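Local coordinates for natural killer cell receptor Ly49C (Mus musculus, PDB 3C8J), which serves as a receptor on natural killer cells that recognises class I MHC molecules through a C-type lectin-like domain, at residues 134-139 with 189-194. The protein carries 4 engineered substitutions. Numbering follows the deposited sequence.
Sequences GNYWIG and PYYCIC. Engineered in segment 134-139: Gly134 (natural residue Glu).
Tyr190 and Trp137 meet across a short parallel strand pair, and their contact illustrates how aromatic side chains pack against one another across such a pairing. Tyr190 lays its CB over one face of the indole five-membered ring, 3.7 Å from the ring centroid, a CH-pi contact. Its own ring is inclined to the six-membered ring at 46°, and CD1 comes to 3.5 Å from Trp137 CZ2. Asn135 offers its CB to the Tyr190 ring, almost above the centre. With chi1 at -60°, its CG lies beside the backbone N, which sends the amide outward and carries OD1 past the ring's rim, 3.8 Å from Tyr190 CE2.

Tyr136 and Tyr191 point to the face opposite Trp137 and Cys192. Tyr191 sets its CB over the phenol face of Tyr136, with the two ring planes 52° apart, while Ile193 brings CG1 to 3.5 Å from Tyr136 CB. Through its backbone Trp137 is held at both ends: its N donates to Tyr191 O at 2.9 Å, from above the carbonyl plane, and its O accepts from Ile193 N at 3.2 Å. A weak, bent bond runs from Tyr191 N to Asn135 O. The indole NE1 donates to Ile188 O, and Tyr136 OH bonds to Ile132 O.

Within the C-type lectin-like fold, this parallel pairing joins antiparallel strands 82-88 and 90-96 to strands 148-151, 173-176 and 181-184. Strand 136-143 pairs antiparallel with strand 173-176, whose Phe175 meets the Tyr190 ring; strand 190-197 pairs on its other edge with strand 90-96, while disulfides from Cys192 to Cys104 and from Cys194 to Cys108 tie it to helix 101-110.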
loop_
_atom_site.group_PDB
_atom_site.type_symbol
_atom_site.label_atom_id
_atom_site.label_comp_id
_atom_site.label_asym_id
_atom_site.label_seq_id
_atom_site.Cartn_x
_atom_site.Cartn_y
_atom_site.Cartn_z
ATOM N N GLY A 134 -3.659 7.217 18.396
ATOM C CA GLY A 134 -2.802 8.325 18.783
ATOM C C GLY A 134 -3.239 9.581 18.053
ATOM O O GLY A 134 -4.332 9.627 17.483
ATOM N N ASN A 135 -2.384 10.598 18.080
ATOM C CA ASN A 135 -2.615 11.845 17.383
ATOM C C ASN A 135 -1.422 12.167 16.507
ATOM O O ASN A 135 -0.281 12.163 16.983
ATOM C CB ASN A 135 -2.853 12.954 18.384
ATOM C CG ASN A 135 -4.039 12.680 19.257
ATOM O OD1 ASN A 135 -3.970 12.801 20.472
ATOM N ND2 ASN A 135 -5.143 12.272 18.644
ATOM N N TYR A 136 -1.681 12.453 15.233
ATOM C CA TYR A 136 -0.616 12.611 14.254
ATOM C C TYR A 136 -0.694 13.974 13.560
ATOM O O TYR A 136 -1.707 14.315 12.929
ATOM C CB TYR A 136 -0.715 11.497 13.200
ATOM C CG TYR A 136 -0.553 10.108 13.741
ATOM C CD1 TYR A 136 -1.583 9.499 14.438
ATOM C CD2 TYR A 136 0.611 9.389 13.529
ATOM C CE1 TYR A 136 -1.454 8.228 14.950
ATOM C CE2 TYR A 136 0.737 8.083 14.020
ATOM C CZ TYR A 136 -0.311 7.522 14.733
ATOM O OH TYR A 136 -0.222 6.278 15.260
ATOM N N TRP A 137 0.365 14.761 13.669
ATOM C CA TRP A 137 0.449 15.990 12.906
ATOM C C TRP A 137 0.389 15.650 11.415
ATOM O O TRP A 137 0.934 14.628 10.973
ATOM C CB TRP A 137 1.739 16.723 13.225
ATOM C CG TRP A 137 1.783 17.341 14.593
ATOM C CD1 TRP A 137 2.717 17.107 15.555
ATOM C CD2 TRP A 137 0.873 18.324 15.152
ATOM N NE1 TRP A 137 2.459 17.875 16.670
ATOM C CE2 TRP A 137 1.337 18.630 16.450
ATOM C CE3 TRP A 137 -0.280 18.961 14.686
ATOM C CZ2 TRP A 137 0.682 19.538 17.291
ATOM C CZ3 TRP A 137 -0.924 19.871 15.518
ATOM C CH2 TRP A 137 -0.441 20.149 16.807
ATOM N N ILE A 138 -0.317 16.486 10.655
ATOM C CA ILE A 138 -0.331 16.379 9.198
ATOM C C ILE A 138 -0.026 17.760 8.617
ATOM O O ILE A 138 -0.020 18.748 9.352
ATOM C CB ILE A 138 -1.645 15.770 8.644
ATOM C CG1 ILE A 138 -2.850 16.657 8.954
ATOM C CG2 ILE A 138 -1.866 14.386 9.206
ATOM C CD1 ILE A 138 -4.132 16.152 8.291
ATOM N N GLY A 139 0.259 17.827 7.315
ATOM C CA GLY A 139 0.743 19.063 6.696
ATOM C C GLY A 139 -0.357 20.060 6.378
ATOM O O GLY A 139 -0.494 20.502 5.235
ATOM N N PRO A 189 3.229 18.169 21.593
ATOM C CA PRO A 189 4.028 17.038 21.152
ATOM C C PRO A 189 3.134 15.881 20.701
ATOM O O PRO A 189 2.528 15.196 21.539
ATOM C CB PRO A 189 4.823 16.645 22.410
ATOM C CG PRO A 189 4.529 17.676 23.448
ATOM C CD PRO A 189 3.258 18.333 23.059
ATOM N N TYR A 190 3.046 15.679 19.388
ATOM C CA TYR A 190 2.290 14.574 18.827
ATOM C C TYR A 190 3.157 13.733 17.898
ATOM O O TYR A 190 4.289 14.095 17.553
ATOM C CB TYR A 190 1.081 15.083 18.035
ATOM C CG TYR A 190 -0.072 15.581 18.860
ATOM C CD1 TYR A 190 -0.905 16.585 18.360
ATOM C CD2 TYR A 190 -0.334 15.072 20.141
ATOM C CE1 TYR A 190 -1.978 17.071 19.100
ATOM C CE2 TYR A 190 -1.417 15.549 20.906
ATOM C CZ TYR A 190 -2.239 16.552 20.368
ATOM O OH TYR A 190 -3.308 17.076 21.088
ATOM N N TYR A 191 2.605 12.614 17.467
ATOM C CA TYR A 191 3.219 11.833 16.407
ATOM C C TYR A 191 3.145 12.628 15.097
ATOM O O TYR A 191 2.701 13.776 15.070
ATOM C CB TYR A 191 2.482 10.526 16.248
ATOM C CG TYR A 191 2.510 9.633 17.448
ATOM C CD1 TYR A 191 1.413 8.832 17.753
ATOM C CD2 TYR A 191 3.640 9.555 18.268
ATOM C CE1 TYR A 191 1.432 7.971 18.844
ATOM C CE2 TYR A 191 3.670 8.701 19.372
ATOM C CZ TYR A 191 2.562 7.908 19.653
ATOM O OH TYR A 191 2.569 7.055 20.741
ATOM N N CYS A 192 3.556 11.998 14.009
ATOM C CA CYS A 192 3.797 12.706 12.784
ATOM C C CYS A 192 3.714 11.752 11.596
ATOM O O CYS A 192 4.258 10.643 11.655
ATOM C CB CYS A 192 5.184 13.316 12.897
ATOM S SG CYS A 192 5.823 14.052 11.452
ATOM N N ILE A 193 3.023 12.182 10.538
ATOM C CA ILE A 193 2.910 11.401 9.301
ATOM C C ILE A 193 3.518 12.109 8.098
ATOM O O ILE A 193 3.128 13.230 7.773
ATOM C CB ILE A 193 1.446 11.060 8.921
ATOM C CG1 ILE A 193 0.670 10.538 10.136
ATOM C CG2 ILE A 193 1.438 10.027 7.788
ATOM C CD1 ILE A 193 -0.754 10.102 9.837
ATOM N N CYS A 194 4.453 11.438 7.431
ATOM C CA CYS A 194 5.036 11.966 6.205
ATOM C C CYS A 194 4.426 11.216 5.042
ATOM O O CYS A 194 4.151 10.034 5.161
ATOM C CB CYS A 194 6.552 11.772 6.192
ATOM S SG CYS A 194 7.449 12.257 7.683
#